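Putative methyl-accepting chemotaxis signal transduction protein (Campylobacter jejuni subsp. jejuni serotype O:2, PDB 4XMQ) probably senses small extracellular ligands through a tandem PDC (dCache) sensor region and relays the signal to the chemotaxis machinery. Local coordinates at residues B[139-144]-B[185-190]. Numbering follows the deposited sequence.
Sequences YVITYS and KIFAAT
Tyr139 and Phe187 meet in a T-shaped (edge-to-face) aromatic pair at the junction of the two sheet modules of a double PDC (dCache) sensor, whose long N-terminal helix 9-48 runs along both. The edge of Phe187 is driven at the Tyr139 face: Phe187 CD1 sits over the centre of the Tyr139 ring, 3.5 Å from Tyr139 CG, and the two planes stand at 86°. Phe187 CE1 reaches back to the root of the tyrosine, lying 3.7 Å from Tyr139 CB, which is in the plane of the phenylalanine ring. Farther round that ring, the terminal methyl of Ile141 makes a looser apolar contact, with Ile141 CD1 4.0 Å from Phe187 CZ. With CG of Phe187 anti to the backbone N (chi1 166°), the ring extends from edge strand 186-189 to meet Tyr139 and Ile141 of strand 138-149. The strands themselves run nearly perpendicular, at 87°, with axes 10.4 Å apart, and the contact between them is made mainly by side chains. Within its own sheet, Phe187 belongs to a classic beta bulge, sharing Leu179 with Ala188 as the facing residue. Helix 163-172, on the connection between the sheets, packs Leu166 on Phe187 and Gln167 on Tyr139, while the Tyr236 ring also meets Phe187. At the tyrosine's outer end, a hydrogen bond to Asp181 OD2 holds the hydroxyl; OD1 of the same carboxylate accepts the backbone N-H of Lys185, so one carboxylate binds both groups. Beside this bond, Tyr139 OH passes 4.2 Å from Lys185 CB and 3.5 Å from Ile186 O.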
ATOM      1  N   TYR B 139     -12.702   9.706  11.423  1.00 22.52           N
ATOM      2  CA  TYR B 139     -12.145  10.342  10.257  1.00 21.63           C
ATOM      3  C   TYR B 139     -12.681   9.682   9.001  1.00 23.42           C
ATOM      4  O   TYR B 139     -12.768   8.427   8.934  1.00 23.47           O
ATOM      5  CB  TYR B 139     -10.616  10.255  10.273  1.00 19.57           C
ATOM      6  CG  TYR B 139      -9.985  11.449  11.054  1.00 22.21           C
ATOM      7  CD1 TYR B 139      -9.830  12.662  10.448  1.00 16.99           C
ATOM      8  CD2 TYR B 139      -9.635  11.327  12.419  1.00 19.64           C
ATOM      9  CE1 TYR B 139      -9.282  13.752  11.113  1.00 19.78           C
ATOM     10  CE2 TYR B 139      -9.106  12.420  13.096  1.00 17.85           C
ATOM     11  CZ  TYR B 139      -8.939  13.624  12.446  1.00 20.03           C
ATOM     12  OH  TYR B 139      -8.403  14.738  13.054  1.00 20.50           O
ATOM     13  N   VAL B 140     -12.982  10.520   8.003  1.00 21.46           N
ATOM     14  CA  VAL B 140     -13.440  10.046   6.684  1.00 19.82           C
ATOM     15  C   VAL B 140     -12.427  10.490   5.613  1.00 20.64           C
ATOM     16  O   VAL B 140     -11.900  11.590   5.655  1.00 17.17           O
ATOM     17  CB  VAL B 140     -14.834  10.616   6.404  1.00 20.83           C
ATOM     18  CG1 VAL B 140     -15.298  10.175   5.016  1.00 20.07           C
ATOM     19  CG2 VAL B 140     -15.813  10.120   7.467  1.00 24.27           C
ATOM     20  N   ILE B 141     -12.086   9.570   4.739  1.00 16.74           N
ATOM     21  CA  ILE B 141     -11.164   9.803   3.651  1.00 14.34           C
ATOM     22  C   ILE B 141     -11.858   9.497   2.327  1.00 15.69           C
ATOM     23  O   ILE B 141     -12.087   8.327   1.991  1.00 16.24           O
ATOM     24  CB  ILE B 141      -9.902   8.956   3.817  1.00 19.68           C
ATOM     25  CG1 ILE B 141      -9.182   9.258   5.154  1.00 18.59           C
ATOM     26  CG2 ILE B 141      -8.978   9.207   2.634  1.00 19.21           C
ATOM     27  CD1 ILE B 141      -7.887   8.584   5.409  1.00 18.14           C
ATOM     28  N   THR B 142     -12.276  10.540   1.630  1.00 14.73           N
ATOM     29  CA  THR B 142     -13.111  10.404   0.431  1.00 13.89           C
ATOM     30  C   THR B 142     -12.418  10.812  -0.871  1.00 14.71           C
ATOM     31  O   THR B 142     -11.701  11.839  -0.932  1.00 14.91           O
ATOM     32  CB  THR B 142     -14.389  11.199   0.602  1.00 15.08           C
ATOM     33  OG1 THR B 142     -15.082  10.737   1.759  1.00 16.44           O
ATOM     34  CG2 THR B 142     -15.285  11.121  -0.622  1.00 17.46           C
ATOM     35  N   TYR B 143     -12.677  10.028  -1.909  1.00 12.50           N
ATOM     36  CA  TYR B 143     -12.199  10.316  -3.269  1.00 12.06           C
ATOM     37  C   TYR B 143     -13.446  10.402  -4.142  1.00 14.76           C
ATOM     38  O   TYR B 143     -14.353   9.593  -3.996  1.00 15.42           O
ATOM     39  CB  TYR B 143     -11.247   9.276  -3.769  1.00 12.93           C
ATOM     40  CG  TYR B 143     -10.083   9.067  -2.852  1.00 13.63           C
ATOM     41  CD1 TYR B 143     -10.177   8.235  -1.757  1.00 15.01           C
ATOM     42  CD2 TYR B 143      -8.886   9.739  -3.045  1.00 16.50           C
ATOM     43  CE1 TYR B 143      -9.108   8.060  -0.889  1.00 13.36           C
ATOM     44  CE2 TYR B 143      -7.815   9.571  -2.196  1.00 14.62           C
ATOM     45  CZ  TYR B 143      -7.944   8.758  -1.087  1.00 13.91           C
ATOM     46  OH  TYR B 143      -6.888   8.567  -0.241  1.00 13.68           O
ATOM     47  N   SER B 144     -13.487  11.362  -5.049  1.00 14.38           N
ATOM     48  CA  SER B 144     -14.698  11.490  -5.905  1.00 14.54           C
ATOM     49  C   SER B 144     -14.308  11.887  -7.328  1.00 16.43           C
ATOM     50  O   SER B 144     -13.262  12.505  -7.556  1.00 15.90           O
ATOM     51  CB  SER B 144     -15.725  12.429  -5.295  1.00 14.78           C
ATOM     52  OG  SER B 144     -15.184  13.732  -5.066  1.00 14.94           O
ATOM     53  N   LYS B 185      -5.190  19.390  13.566  1.00 19.16           N
ATOM     54  CA  LYS B 185      -5.586  18.490  14.611  1.00 20.09           C
ATOM     55  C   LYS B 185      -4.886  17.156  14.330  1.00 20.40           C
ATOM     56  O   LYS B 185      -4.703  16.733  13.165  1.00 19.48           O
ATOM     57  CB  LYS B 185      -7.106  18.329  14.697  1.00 20.49           C
ATOM     58  CG  LYS B 185      -7.876  19.615  14.884  1.00 25.76           C
ATOM     59  CD  LYS B 185      -7.623  20.244  16.236  1.00 28.90           C
ATOM     60  CE  LYS B 185      -8.512  21.493  16.347  1.00 36.90           C
ATOM     61  NZ  LYS B 185      -8.443  22.043  17.718  1.00 58.44           N
ATOM     62  N   ILE B 186      -4.413  16.509  15.366  1.00 18.85           N
ATOM     63  CA  ILE B 186      -3.667  15.281  15.223  1.00 16.77           C
ATOM     64  C   ILE B 186      -4.553  14.160  14.679  1.00 20.62           C
ATOM     65  O   ILE B 186      -5.701  13.972  15.129  1.00 21.52           O
ATOM     66  CB  ILE B 186      -2.985  14.917  16.572  1.00 22.26           C
ATOM     67  CG1 ILE B 186      -1.896  13.869  16.396  1.00 21.86           C
ATOM     68  CG2 ILE B 186      -4.012  14.437  17.610  1.00 17.10           C
ATOM     69  CD1 ILE B 186      -0.665  14.371  15.691  1.00 23.88           C
ATOM     70  N   PHE B 187      -4.031  13.413  13.716  1.00 18.28           N
ATOM     71  CA  PHE B 187      -4.763  12.410  12.966  1.00 19.33           C
ATOM     72  C   PHE B 187      -4.178  11.010  13.123  1.00 21.01           C
ATOM     73  O   PHE B 187      -4.900  10.043  13.243  1.00 20.54           O
ATOM     74  CB  PHE B 187      -4.804  12.845  11.450  1.00 18.43           C
ATOM     75  CG  PHE B 187      -5.238  11.743  10.527  1.00 16.02           C
ATOM     76  CD1 PHE B 187      -6.572  11.419  10.364  1.00 22.37           C
ATOM     77  CD2 PHE B 187      -4.320  11.071   9.779  1.00 21.44           C
ATOM     78  CE1 PHE B 187      -6.965  10.389   9.506  1.00 23.92           C
ATOM     79  CE2 PHE B 187      -4.685  10.034   8.913  1.00 18.41           C
ATOM     80  CZ  PHE B 187      -6.039   9.683   8.815  1.00 22.53           C
ATOM     81  N   ALA B 188      -2.858  10.892  13.069  1.00 17.47           N
ATOM     82  CA  ALA B 188      -2.186   9.589  13.154  1.00 15.29           C
ATOM     83  C   ALA B 188      -0.865   9.798  13.857  1.00 16.92           C
ATOM     84  O   ALA B 188      -0.313  10.907  13.800  1.00 15.75           O
ATOM     85  CB  ALA B 188      -1.963   9.018  11.760  1.00 17.24           C
ATOM     86  N   ALA B 189      -0.348   8.746  14.484  1.00 17.24           N
ATOM     87  CA  ALA B 189       0.890   8.823  15.273  1.00 14.46           C
ATOM     88  C   ALA B 189       1.434   7.448  15.645  1.00 13.75           C
ATOM     89  O   ALA B 189       0.672   6.524  15.926  1.00 16.72           O
ATOM     90  CB  ALA B 189       0.673   9.633  16.541  1.00 14.33           C
ATOM     91  N   THR B 190       2.753   7.296  15.608  1.00 14.82           N
ATOM     92  CA  THR B 190       3.449   6.096  16.118  1.00 15.54           C
ATOM     93  C   THR B 190       3.203   5.950  17.620  1.00 15.92           C
ATOM     94  O   THR B 190       2.873   4.853  18.119  1.00 18.34           O
ATOM     95  CB  THR B 190       4.918   6.079  15.753  1.00 20.50           C
ATOM     96  OG1 THR B 190       5.050   5.963  14.325  1.00 19.55           O
ATOM     97  CG2 THR B 190       5.654   4.927  16.397  1.00 19.32           C
TER